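Local coordinates for halogenase (Chondromyces crocatus, PDB 3E1T), which binds FAD and, as an FAD-dependent halogenase, probably installs the chlorine of the myxobacterial metabolite chondrochloren, at residues 130-136 / 147-152; 139-144 / 295-299; 5-11 / 159-165; 23-28 / 120-126. All coordinates share one frame; numbering follows the deposited sequence.

Contact 1 of 4, residues 130-136 / 147-152; sequences ERHEVID and VRYRNT. With FAD (flavin-adenine dinucleotide), chain C.
Glu-133 and Arg-150 form an antiparallel hydrogen-bonded pair, Val-134 and Tyr-149 the non-hydrogen-bonded pair beside it, and the register then slips by one residue, where Ile-135 and Asp-136 both face Arg-148. The slip is a classic beta bulge: Arg-148 O is gripped twice, by Ile-135 N at 2.7 Å and by Asp-136 N at 3.3 Å. On the side of Arg-148 and Asp-136 the two side chains run alongside each other, and Arg-148 NE donates to Asp-136 OD2 at 3.0 Å, reaching its anti side with the carboxylate and guanidinium planes 70° apart. A water donates to the same OD2. A leucine in place of Arg-148 would probably leave the Asp-136 carboxylate without its charged mate.

This hairpin, strands 133-140 and 143-150, also carries the adenine end of FAD. Val-134 N donates to FAD N1A and Val-134 O accepts from FAD N6A, both at 3.0 Å, so the backbone of one residue bonds both N1A and N6A of the adenine while its side chain turns to the Tyr-149 side of the sheet.

Asn-151 CA sits over the centre of one His-132 ring face, 3.7 Å from the centroid, a CH-pi contact. His-132 and Tyr-149 point the same way, their planes near parallel (23°) but strongly offset, with little ring-over-ring contact; ND1 of His-132 comes 3.4 Å from CE1 of Tyr-149.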
# COMPACT_ATOMS: atom_id res chain seq x y z
N GLU A 130 -10.46 5.83 20.38
CA GLU A 130 -11.14 6.27 19.16
C GLU A 130 -11.74 7.65 19.38
O GLU A 130 -11.69 8.18 20.49
CB GLU A 130 -12.19 5.24 18.74
CG GLU A 130 -11.60 3.92 18.26
CD GLU A 130 -12.62 2.81 18.11
OE1 GLU A 130 -13.81 3.08 17.86
OE2 GLU A 130 -12.22 1.63 18.25
N ARG A 131 -12.30 8.23 18.32
CA ARG A 131 -12.85 9.60 18.33
C ARG A 131 -11.85 10.68 18.78
O ARG A 131 -12.26 11.77 19.21
CB ARG A 131 -14.15 9.69 19.14
CG ARG A 131 -15.36 8.96 18.54
CD ARG A 131 -15.47 9.14 17.02
NE ARG A 131 -15.65 10.54 16.61
CZ ARG A 131 -16.78 11.04 16.12
NH1 ARG A 131 -17.85 10.26 15.96
NH2 ARG A 131 -16.83 12.32 15.78
N HIS A 132 -10.56 10.37 18.67
CA HIS A 132 -9.49 11.27 19.07
C HIS A 132 -8.64 11.68 17.86
O HIS A 132 -7.91 10.85 17.29
CB HIS A 132 -8.60 10.60 20.13
CG HIS A 132 -9.22 10.49 21.49
ND1 HIS A 132 -8.54 10.81 22.65
CD2 HIS A 132 -10.45 10.07 21.89
CE1 HIS A 132 -9.32 10.60 23.69
NE2 HIS A 132 -10.49 10.15 23.26
N GLU A 133 -8.73 12.96 17.48
CA GLU A 133 -7.98 13.49 16.34
C GLU A 133 -6.73 14.27 16.74
O GLU A 133 -6.83 15.30 17.41
CB GLU A 133 -8.89 14.36 15.46
CG GLU A 133 -8.18 14.99 14.27
CD GLU A 133 -9.10 15.78 13.35
OE1 GLU A 133 -10.19 16.20 13.78
OE2 GLU A 133 -8.70 16.00 12.18
N VAL A 134 -5.56 13.77 16.33
CA VAL A 134 -4.30 14.49 16.53
C VAL A 134 -4.25 15.73 15.64
O VAL A 134 -4.59 15.68 14.45
CB VAL A 134 -3.07 13.58 16.32
CG1 VAL A 134 -1.76 14.38 16.41
CG2 VAL A 134 -3.06 12.46 17.33
N ILE A 135 -3.83 16.84 16.23
CA ILE A 135 -3.86 18.15 15.60
C ILE A 135 -2.44 18.59 15.25
O ILE A 135 -2.19 19.17 14.18
CB ILE A 135 -4.51 19.21 16.55
CG1 ILE A 135 -5.90 18.74 17.01
CG2 ILE A 135 -4.62 20.58 15.88
CD1 ILE A 135 -6.92 18.59 15.88
N ASP A 136 -1.52 18.32 16.16
CA ASP A 136 -0.13 18.74 16.01
C ASP A 136 0.75 17.77 16.76
O ASP A 136 0.34 17.23 17.78
CB ASP A 136 0.08 20.14 16.61
CG ASP A 136 -0.81 21.19 15.97
OD1 ASP A 136 -0.51 21.60 14.83
OD2 ASP A 136 -1.79 21.60 16.62
N VAL A 147 2.03 15.24 21.49
CA VAL A 147 1.02 15.63 20.52
C VAL A 147 -0.05 16.52 21.16
O VAL A 147 -0.26 16.45 22.37
CB VAL A 147 0.33 14.39 19.85
CG1 VAL A 147 1.35 13.56 19.05
CG2 VAL A 147 -0.40 13.54 20.89
N ARG A 148 -0.69 17.35 20.34
CA ARG A 148 -1.96 17.98 20.73
C ARG A 148 -3.08 17.26 20.00
O ARG A 148 -2.98 17.03 18.79
CB ARG A 148 -1.99 19.48 20.37
CG ARG A 148 -3.41 20.02 20.13
CD ARG A 148 -3.53 21.54 20.10
NE ARG A 148 -2.41 22.21 19.45
CZ ARG A 148 -1.42 22.79 20.12
NH1 ARG A 148 -1.42 22.79 21.44
NH2 ARG A 148 -0.43 23.37 19.46
N TYR A 149 -4.14 16.92 20.72
CA TYR A 149 -5.31 16.27 20.13
C TYR A 149 -6.62 16.81 20.70
O TYR A 149 -6.61 17.50 21.71
CB TYR A 149 -5.25 14.74 20.34
CG TYR A 149 -5.31 14.28 21.79
CD1 TYR A 149 -6.51 13.87 22.36
CD2 TYR A 149 -4.16 14.25 22.58
CE1 TYR A 149 -6.58 13.44 23.69
CE2 TYR A 149 -4.21 13.82 23.91
CZ TYR A 149 -5.42 13.41 24.46
OH TYR A 149 -5.47 12.99 25.77
N ARG A 150 -7.73 16.48 20.04
CA ARG A 150 -9.07 16.69 20.59
C ARG A 150 -9.64 15.32 20.94
O ARG A 150 -9.57 14.40 20.11
CB ARG A 150 -10.00 17.37 19.59
CG ARG A 150 -9.39 18.47 18.75
CD ARG A 150 -10.41 19.00 17.74
NE ARG A 150 -11.37 19.91 18.37
CZ ARG A 150 -12.53 20.27 17.83
NH1 ARG A 150 -12.90 19.80 16.64
NH2 ARG A 150 -13.33 21.10 18.47
N ASN A 151 -10.19 15.18 22.14
CA ASN A 151 -10.81 13.92 22.55
C ASN A 151 -12.23 13.79 21.98
O ASN A 151 -12.61 14.54 21.08
CB ASN A 151 -10.77 13.73 24.08
CG ASN A 151 -11.69 14.68 24.83
OD1 ASN A 151 -12.48 15.41 24.24
ND2 ASN A 151 -11.59 14.66 26.16
N THR A 152 -13.01 12.84 22.50
CA THR A 152 -14.35 12.54 21.99
C THR A 152 -15.29 13.75 21.95
O THR A 152 -16.02 13.95 20.98
CB THR A 152 -14.99 11.38 22.77
OG1 THR A 152 -14.08 10.27 22.78
CG2 THR A 152 -16.29 10.95 22.12
PA FAD C . -4.76 3.98 6.80
O1A FAD C . -5.33 2.62 6.48
O2A FAD C . -5.21 5.07 5.89
O5B FAD C . -5.21 4.35 8.30
C5B FAD C . -4.79 5.55 8.93
C4B FAD C . -5.72 5.86 10.11
O4B FAD C . -5.40 7.11 10.68
C3B FAD C . -7.17 5.96 9.65
O3B FAD C . -7.93 5.06 10.43
C2B FAD C . -7.58 7.39 9.93
O2B FAD C . -8.88 7.42 10.45
C1B FAD C . -6.57 7.82 10.98
N9A FAD C . -6.25 9.26 11.00
C8A FAD C . -6.13 10.13 9.94
N7A FAD C . -5.80 11.35 10.45
C5A FAD C . -5.71 11.26 11.80
C6A FAD C . -5.42 12.19 12.81
N6A FAD C . -5.29 13.49 12.55
N1A FAD C . -5.40 11.76 14.12
C2A FAD C . -5.70 10.46 14.45
N3A FAD C . -5.99 9.56 13.44
C4A FAD C . -5.99 9.95 12.15
N1 FAD C . -3.46 -1.96 -0.34
C2 FAD C . -3.50 -3.32 -0.29
O2 FAD C . -2.79 -3.89 0.54
N3 FAD C . -4.32 -4.02 -1.16
C4 FAD C . -5.11 -3.34 -2.08
O4 FAD C . -5.86 -3.96 -2.85
C4X FAD C . -5.06 -1.96 -2.15
N5 FAD C . -5.83 -1.25 -3.05
C5X FAD C . -5.76 0.13 -3.09
C6 FAD C . -6.53 0.86 -4.00
C7 FAD C . -6.45 2.26 -4.03
C7M FAD C . -7.11 3.00 -5.16
C8 FAD C . -5.60 2.94 -3.15
C8M FAD C . -5.34 4.42 -3.28
C9 FAD C . -4.85 2.21 -2.23
C9A FAD C . -4.92 0.81 -2.20
N10 FAD C . -4.17 0.11 -1.27
C10 FAD C . -4.23 -1.27 -1.25
C1' FAD C . -3.34 0.85 -0.23
C2' FAD C . -3.97 0.86 1.17
O2' FAD C . -5.16 1.61 1.11
C3' FAD C . -3.02 1.52 2.19
O3' FAD C . -1.67 1.23 1.89
C4' FAD C . -3.22 1.08 3.64
O4' FAD C . -4.53 1.41 4.06
C5' FAD C . -2.21 1.79 4.53
O5' FAD C . -2.58 1.65 5.87
P FAD C . -2.17 2.76 6.97
O1P FAD C . -2.23 2.12 8.34
O2P FAD C . -0.80 3.28 6.71
O3P FAD C . -3.18 3.97 6.74
O HOH W 1 -3.39 23.53 17.28

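Contact 2 of 4, residues 139-144 / 295-299; sequences FEGERA and KNGMA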
# COMPACT_ATOMS: atom_id res chain seq x y z
N PHE A 139 7.22 19.75 19.63
CA PHE A 139 8.67 19.64 19.67
C PHE A 139 9.31 20.45 20.79
O PHE A 139 8.87 21.55 21.13
CB PHE A 139 9.27 20.07 18.32
CG PHE A 139 8.97 19.11 17.20
CD1 PHE A 139 9.90 18.13 16.84
CD2 PHE A 139 7.77 19.18 16.52
CE1 PHE A 139 9.62 17.23 15.82
CE2 PHE A 139 7.48 18.27 15.49
CZ PHE A 139 8.41 17.31 15.14
N GLU A 140 10.37 19.87 21.34
CA GLU A 140 11.20 20.51 22.34
C GLU A 140 12.59 19.89 22.18
O GLU A 140 12.71 18.69 21.91
CB GLU A 140 10.62 20.25 23.73
CG GLU A 140 11.49 20.66 24.91
CD GLU A 140 11.72 22.14 24.96
OE1 GLU A 140 10.74 22.90 25.15
OE2 GLU A 140 12.89 22.55 24.82
N GLY A 141 13.62 20.72 22.29
CA GLY A 141 15.00 20.27 22.16
C GLY A 141 15.28 19.65 20.81
O GLY A 141 16.12 18.75 20.69
N GLU A 142 14.58 20.14 19.79
CA GLU A 142 14.66 19.66 18.41
C GLU A 142 14.21 18.20 18.29
O GLU A 142 14.63 17.49 17.37
CB GLU A 142 16.08 19.80 17.86
CG GLU A 142 16.67 21.20 17.91
CD GLU A 142 18.15 21.21 17.57
OE1 GLU A 142 18.60 20.27 16.87
OE2 GLU A 142 18.87 22.13 18.02
N ARG A 143 13.38 17.77 19.23
CA ARG A 143 12.88 16.40 19.28
C ARG A 143 11.36 16.42 19.36
O ARG A 143 10.78 17.32 19.98
CB ARG A 143 13.47 15.66 20.49
CG ARG A 143 13.27 14.15 20.46
CD ARG A 143 13.60 13.45 21.78
NE ARG A 143 13.21 12.04 21.75
CZ ARG A 143 13.93 11.07 21.17
NH1 ARG A 143 15.09 11.35 20.59
NH2 ARG A 143 13.50 9.82 21.19
N ALA A 144 10.70 15.45 18.72
CA ALA A 144 9.25 15.28 18.90
C ALA A 144 9.05 14.80 20.33
O ALA A 144 9.72 13.86 20.76
CB ALA A 144 8.68 14.28 17.91
N LYS A 295 12.94 11.73 12.07
CA LYS A 295 13.83 12.87 12.37
C LYS A 295 14.56 12.74 13.71
O LYS A 295 15.75 12.39 13.74
CB LYS A 295 13.13 14.23 12.18
CG LYS A 295 11.91 14.46 13.05
CD LYS A 295 11.53 15.95 13.11
CE LYS A 295 12.77 16.86 13.23
NZ LYS A 295 12.46 18.23 13.74
N ASN A 296 13.87 13.01 14.81
CA ASN A 296 14.40 12.82 16.16
C ASN A 296 13.18 12.68 17.02
O ASN A 296 12.45 13.65 17.24
CB ASN A 296 15.27 14.00 16.62
CG ASN A 296 16.77 13.74 16.49
OD1 ASN A 296 17.22 12.61 16.23
ND2 ASN A 296 17.56 14.79 16.69
N GLY A 297 12.91 11.44 17.44
CA GLY A 297 11.72 11.11 18.21
C GLY A 297 10.45 10.91 17.39
O GLY A 297 9.40 10.63 17.96
N MET A 298 10.52 11.07 16.07
CA MET A 298 9.34 10.88 15.22
C MET A 298 9.67 9.99 14.04
O MET A 298 10.80 9.99 13.56
CB MET A 298 8.77 12.22 14.75
CG MET A 298 7.38 12.15 14.09
SD MET A 298 6.81 13.81 13.75
CE MET A 298 5.37 13.57 12.67
N ALA A 299 8.67 9.23 13.58
CA ALA A 299 8.79 8.40 12.38
C ALA A 299 7.48 8.38 11.60
O ALA A 299 6.42 8.68 12.15
CB ALA A 299 9.19 7.01 12.74
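Arg-143 lays its guanidinium over the backbone of Gly-297, whose CA lies above the centre of one face, 3.7 Å from Arg-143 CZ. The side chain gets there by full extension: CG is anti to the backbone N (chi1 -167°) and the chain stays straight as far as NE, passing the Asn-296 carbonyl with Arg-143 CG 3.4 Å from Asn-296 O. At the polar end, NH2 forms a salt bridge with Glu-340 and donates to the carbonyl of Arg-162. A methionine in place of Arg-143 would probably leave Glu-340 and the Arg-162 carbonyl without this donor and Gly-297 without its flat cover. Gly-297 has positive phi, and a CB on it would collide with Ala-144 O and Arg-143 CG.

On the other strand of the hairpin, Phe-139 meets Lys-295 from the opposite direction. Lys-295 CG stands between its backbone N and carbonyl carbon (chi1 60°), which lays CD 3.6 Å from Phe-139 CE1; the bend at chi3 then carries NZ past the same ring atom. Met-298 is extended and crosses the phenylalanine at about a right angle; its SD stands 4.1 Å from Phe-139 CZ, an oblique Met-aromatic contact. Its CB meets the methyl of Ala-144, CB to CB 3.8 Å. One backbone bond ties the segments, Ala-144 N to Asn-296 O at 2.9 Å, nearly straight at 167°.

Residues 140-143 make a type I' turn, the tight reversal characteristic of two-residue beta hairpins, and the end of the hairpin 133-150 rests against the approach to strand 298-300, an edge of the parallel Rossmann-type sheet.

Contact 3 of 4, residues 5-11 / 159-165; sequences PEVFDLI and AHARFIV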
# COMPACT_ATOMS: atom_id res chain seq x y z
N PRO A 5 -0.61 16.11 32.11
CA PRO A 5 -0.54 15.55 30.76
C PRO A 5 0.21 14.23 30.77
O PRO A 5 1.32 14.14 31.31
CB PRO A 5 0.24 16.62 29.98
CG PRO A 5 0.99 17.43 31.03
CD PRO A 5 0.54 16.97 32.40
N GLU A 6 -0.42 13.20 30.20
CA GLU A 6 0.01 11.81 30.33
C GLU A 6 1.34 11.53 29.65
O GLU A 6 1.65 12.15 28.62
CB GLU A 6 -1.08 10.89 29.77
CG GLU A 6 -2.49 11.24 30.24
CD GLU A 6 -3.56 10.28 29.71
OE1 GLU A 6 -4.62 10.76 29.25
OE2 GLU A 6 -3.36 9.05 29.76
N VAL A 7 2.13 10.62 30.21
CA VAL A 7 3.44 10.24 29.66
C VAL A 7 3.47 8.77 29.22
O VAL A 7 3.03 7.88 29.95
CB VAL A 7 4.60 10.56 30.65
CG1 VAL A 7 4.42 9.83 31.99
CG2 VAL A 7 5.97 10.26 30.02
N PHE A 8 3.97 8.54 28.00
CA PHE A 8 4.01 7.19 27.43
C PHE A 8 5.41 6.86 26.89
O PHE A 8 6.28 7.72 26.88
CB PHE A 8 2.96 7.07 26.32
CG PHE A 8 1.54 7.19 26.81
CD1 PHE A 8 0.83 6.07 27.21
CD2 PHE A 8 0.90 8.43 26.85
CE1 PHE A 8 -0.49 6.17 27.65
CE2 PHE A 8 -0.41 8.55 27.29
CZ PHE A 8 -1.11 7.42 27.70
N ASP A 9 5.64 5.62 26.48
CA ASP A 9 6.88 5.33 25.77
C ASP A 9 6.69 5.73 24.29
O ASP A 9 7.62 6.20 23.65
CB ASP A 9 7.30 3.86 25.91
CG ASP A 9 7.58 3.46 27.37
OD1 ASP A 9 6.85 2.58 27.87
OD2 ASP A 9 8.53 3.99 27.99
N LEU A 10 5.46 5.58 23.79
CA LEU A 10 5.15 5.77 22.36
C LEU A 10 3.73 6.26 22.17
O LEU A 10 2.81 5.72 22.77
CB LEU A 10 5.32 4.44 21.60
CG LEU A 10 4.83 4.28 20.15
CD1 LEU A 10 5.63 5.19 19.22
CD2 LEU A 10 4.94 2.82 19.70
N ILE A 11 3.57 7.27 21.32
CA ILE A 11 2.24 7.66 20.84
C ILE A 11 2.14 7.38 19.35
O ILE A 11 2.95 7.88 18.56
CB ILE A 11 1.94 9.15 21.10
CG1 ILE A 11 1.96 9.44 22.61
CG2 ILE A 11 0.57 9.51 20.50
CD1 ILE A 11 2.25 10.89 22.97
N ALA A 159 -0.47 14.98 25.24
CA ALA A 159 0.19 13.79 25.77
C ALA A 159 1.65 13.77 25.32
O ALA A 159 1.99 14.32 24.28
CB ALA A 159 -0.54 12.52 25.31
N HIS A 160 2.51 13.12 26.10
CA HIS A 160 3.95 13.14 25.85
C HIS A 160 4.52 11.73 25.80
O HIS A 160 3.98 10.83 26.42
CB HIS A 160 4.69 13.97 26.91
CG HIS A 160 4.08 15.31 27.17
ND1 HIS A 160 3.96 15.83 28.44
CD2 HIS A 160 3.56 16.23 26.33
CE1 HIS A 160 3.39 17.02 28.37
NE2 HIS A 160 3.13 17.29 27.10
N ALA A 161 5.62 11.55 25.06
CA ALA A 161 6.27 10.25 24.92
C ALA A 161 7.67 10.42 24.38
O ALA A 161 8.01 11.47 23.84
CB ALA A 161 5.45 9.35 23.99
N ARG A 162 8.49 9.38 24.52
CA ARG A 162 9.83 9.39 23.93
C ARG A 162 9.79 9.31 22.38
O ARG A 162 10.68 9.84 21.71
CB ARG A 162 10.68 8.27 24.54
CG ARG A 162 12.16 8.35 24.16
CD ARG A 162 12.96 7.17 24.69
NE ARG A 162 14.22 6.99 23.95
CZ ARG A 162 15.15 6.08 24.24
NH1 ARG A 162 15.00 5.25 25.26
NH2 ARG A 162 16.24 6.00 23.49
N PHE A 163 8.77 8.63 21.85
CA PHE A 163 8.63 8.43 20.40
C PHE A 163 7.22 8.74 19.95
O PHE A 163 6.26 8.33 20.58
CB PHE A 163 8.94 6.99 20.02
CG PHE A 163 10.32 6.55 20.38
CD1 PHE A 163 11.40 6.95 19.63
CD2 PHE A 163 10.52 5.71 21.46
CE1 PHE A 163 12.69 6.52 19.96
CE2 PHE A 163 11.80 5.27 21.79
CZ PHE A 163 12.88 5.68 21.04
N ILE A 164 7.12 9.48 18.84
CA ILE A 164 5.83 9.79 18.21
C ILE A 164 5.89 9.23 16.79
O ILE A 164 6.85 9.48 16.07
CB ILE A 164 5.57 11.32 18.12
CG1 ILE A 164 5.90 12.04 19.44
CG2 ILE A 164 4.11 11.60 17.66
CD1 ILE A 164 5.00 11.68 20.61
N VAL A 165 4.88 8.44 16.40
CA VAL A 165 4.84 7.88 15.04
C VAL A 165 3.55 8.24 14.29
O VAL A 165 2.45 8.01 14.79
CB VAL A 165 5.03 6.35 15.03
CG1 VAL A 165 4.89 5.81 13.60
CG2 VAL A 165 6.42 5.98 15.62
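Glu-6 O accepts from His-160 N at 2.8 Å, and Phe-8 N answers by donating to His-160 O, the first two of five backbone hydrogen bonds that hold the two segments in parallel. After the chain turns at Asp-9 on one side and Arg-162 on the other, the pairing resumes: Phe-163 N donates to Asp-9 O, Ile-11 N to Phe-163 O at 3.0 Å, and Val-165 N to Ile-11 O, the last at 169°. Both segments therefore leave one sheet and enter another together, strands 6-8 and 156-161 belonging to the mixed sheet, strands 10-13 and 163-166 to the parallel one.

The apolar contacts centre on Ile-11. With CG1 anti to the carbonyl carbon (chi1 -61°), its CD1 reaches back across the corner to Ala-161 CB at 3.7 Å and to Ile-164 CD1 at the same distance, and meets the methyl of Ala-159. On the face that carries Leu-10 and Phe-163, Leu-10 CD1 touches Val-165 CG2 at 3.8 Å and Phe-163 CB; helices 17-27 and 315-333 cover this side. At the outer end, Pro-5 CB packs obliquely on His-160 CE1 at 3.6 Å.

Charged groups look outward from the two corners. Asp-9 forms a salt bridge with Arg-32, and Arg-162 one with Glu-340, while the arginine's CG lies over the rim of the Phe-163 ring.

The chemistry implies a division of labour: main-chain bonds set the parallel register through both corners, small and branched apolar side chains fill the angle between the sheets, and ionic groups tie the corners to neighbouring parts of the chain.

Contact 4 of 4, residues 23-28 / 120-126; sequences ASFVAM and NSERKGV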
# COMPACT_ATOMS: atom_id res chain seq x y z
N ALA A 23 1.76 -0.35 17.34
CA ALA A 23 1.33 -0.27 18.74
C ALA A 23 1.40 -1.65 19.41
O ALA A 23 2.04 -1.80 20.44
CB ALA A 23 -0.07 0.31 18.83
N SER A 24 0.78 -2.66 18.79
CA SER A 24 0.81 -4.03 19.32
C SER A 24 2.22 -4.53 19.59
O SER A 24 2.49 -5.08 20.66
CB SER A 24 0.09 -5.00 18.39
OG SER A 24 -1.26 -4.61 18.22
N PHE A 25 3.13 -4.35 18.63
CA PHE A 25 4.49 -4.90 18.71
C PHE A 25 5.37 -4.28 19.80
O PHE A 25 6.31 -4.92 20.29
CB PHE A 25 5.23 -4.75 17.36
CG PHE A 25 4.88 -5.79 16.33
CD1 PHE A 25 4.48 -7.08 16.70
CD2 PHE A 25 4.98 -5.50 14.98
CE1 PHE A 25 4.18 -8.04 15.74
CE2 PHE A 25 4.67 -6.45 14.01
CZ PHE A 25 4.27 -7.73 14.39
N VAL A 26 5.12 -3.03 20.14
CA VAL A 26 5.89 -2.38 21.19
C VAL A 26 5.29 -2.74 22.57
O VAL A 26 6.02 -3.03 23.51
CB VAL A 26 6.00 -0.84 20.99
CG1 VAL A 26 6.72 -0.18 22.18
CG2 VAL A 26 6.74 -0.51 19.69
N ALA A 27 3.96 -2.73 22.66
CA ALA A 27 3.26 -3.12 23.89
C ALA A 27 3.55 -4.58 24.27
O ALA A 27 3.69 -4.89 25.46
CB ALA A 27 1.77 -2.90 23.75
N MET A 28 3.65 -5.45 23.27
CA MET A 28 4.04 -6.85 23.45
C MET A 28 5.41 -7.01 24.13
O MET A 28 5.70 -8.07 24.68
CB MET A 28 4.07 -7.58 22.10
CG MET A 28 2.70 -8.01 21.58
SD MET A 28 2.73 -8.75 19.93
CE MET A 28 4.05 -9.95 20.11
N ASN A 120 -7.18 -6.25 18.75
CA ASN A 120 -6.02 -7.05 19.13
C ASN A 120 -4.95 -6.21 19.81
O ASN A 120 -4.22 -6.70 20.67
CB ASN A 120 -5.42 -7.76 17.91
CG ASN A 120 -4.26 -8.71 18.28
OD1 ASN A 120 -4.41 -9.59 19.12
ND2 ASN A 120 -3.12 -8.54 17.61
N SER A 121 -4.86 -4.94 19.40
CA SER A 121 -3.96 -3.96 20.03
C SER A 121 -4.29 -3.81 21.51
O SER A 121 -3.40 -3.89 22.36
CB SER A 121 -4.06 -2.59 19.34
OG SER A 121 -3.35 -2.56 18.11
N GLU A 122 -5.57 -3.57 21.79
CA GLU A 122 -6.06 -3.41 23.16
C GLU A 122 -5.64 -4.60 24.01
O GLU A 122 -4.94 -4.43 25.01
CB GLU A 122 -7.57 -3.26 23.16
CG GLU A 122 -8.03 -1.96 22.54
CD GLU A 122 -9.51 -1.91 22.30
OE1 GLU A 122 -10.15 -2.98 22.16
OE2 GLU A 122 -10.05 -0.78 22.22
N ARG A 123 -6.03 -5.79 23.57
CA ARG A 123 -5.70 -7.05 24.21
C ARG A 123 -4.19 -7.28 24.36
O ARG A 123 -3.77 -8.06 25.22
CB ARG A 123 -6.31 -8.22 23.44
CG ARG A 123 -7.83 -8.16 23.29
CD ARG A 123 -8.40 -9.49 22.84
NE ARG A 123 -7.82 -9.95 21.57
CZ ARG A 123 -8.43 -9.84 20.38
NH1 ARG A 123 -9.64 -9.31 20.28
NH2 ARG A 123 -7.81 -10.28 19.29
N LYS A 124 -3.39 -6.64 23.53
CA LYS A 124 -1.93 -6.76 23.65
C LYS A 124 -1.39 -5.77 24.67
O LYS A 124 -0.20 -5.79 25.02
CB LYS A 124 -1.22 -6.59 22.30
CG LYS A 124 -1.35 -7.79 21.37
CD LYS A 124 -0.63 -9.01 21.92
CE LYS A 124 -0.83 -10.22 21.02
NZ LYS A 124 -0.32 -11.46 21.66
N GLY A 125 -2.28 -4.88 25.12
CA GLY A 125 -1.94 -3.92 26.17
C GLY A 125 -1.86 -2.48 25.72
O GLY A 125 -1.33 -1.63 26.45
N VAL A 126 -2.37 -2.19 24.52
CA VAL A 126 -2.29 -0.84 23.97
C VAL A 126 -3.47 -0.01 24.46
O VAL A 126 -4.61 -0.47 24.45
CB VAL A 126 -2.26 -0.81 22.41
CG1 VAL A 126 -2.27 0.62 21.90
CG2 VAL A 126 -1.04 -1.56 21.87
O HOH W 2 -2.55 -6.09 16.27
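Lys-124, Ser-24 and Val-126 lose the most surface here, and each works across the contact in a different way. The lysine lies against Met-28 with its aliphatic part: bent at chi2 (-66°), the chain crosses the methionine, and Lys-124 CD comes within 3.5 Å of Met-28 CG, a close approach for two carbons. Met-28 SD sits beside the same methylenes, 3.9 Å from Lys-124 CD.

Ser-24 faces Ser-121 where the two backbones come closest, CA to CA 4.8 Å. Its OG stands beside its own backbone N (chi1 -59°), bonded to the Ser-20 carbonyl one turn earlier, with Ser-121 OG 2.9 Å away. A water donates to Ser-24 OG and accepts from Asn-120 ND2, bridging the helices.

Val-126 supplies the apolar part. Its CG2 fits between the methyls of two residues one turn apart, 3.7 Å from Ala-23 CB and 3.6 Å from Ala-27 CB, and Val-33 of the sheet adjoins all three. Small residues at these positions let the valine come down on the backbone, with CG2 3.4 Å from Ala-23 O.

Gly-125, with its positive phi, ends helix 110-123 in a Schellman motif and turns the chain toward strand 127-129. A GxGxxG pattern (Gly-14, Gly-16, Gly-19) runs from the turn before helix 17-27 into its first turn, consistent with the dinucleotide-binding helix of a Rossmann-type FAD domain, here packed against helix 110-123.

How the contacts relate
Contact 4 is the most buried of the four and joins two helix ends through alanines, serines, a valine, a lysine-methionine contact and a water. The others are partly buried: contacts 1 and 3 pair strands, while contact 2 sets a hairpin end against the loop leading into strand 298-300. Contacts 1 and 2 use opposite ends of the hairpin 133-150, one at the adenine of FAD, the other at the turn. Contact 3 is bonded on to the hairpin through Ala-159 and on to 295-299 through Ile-164; its chains pass from the mixed sheet to the parallel one. Backbone bonding dominates contacts 1 and 3, side-chain packing contacts 2 and 4. Leu-10 against Val-26 connects contact 3 to contact 4.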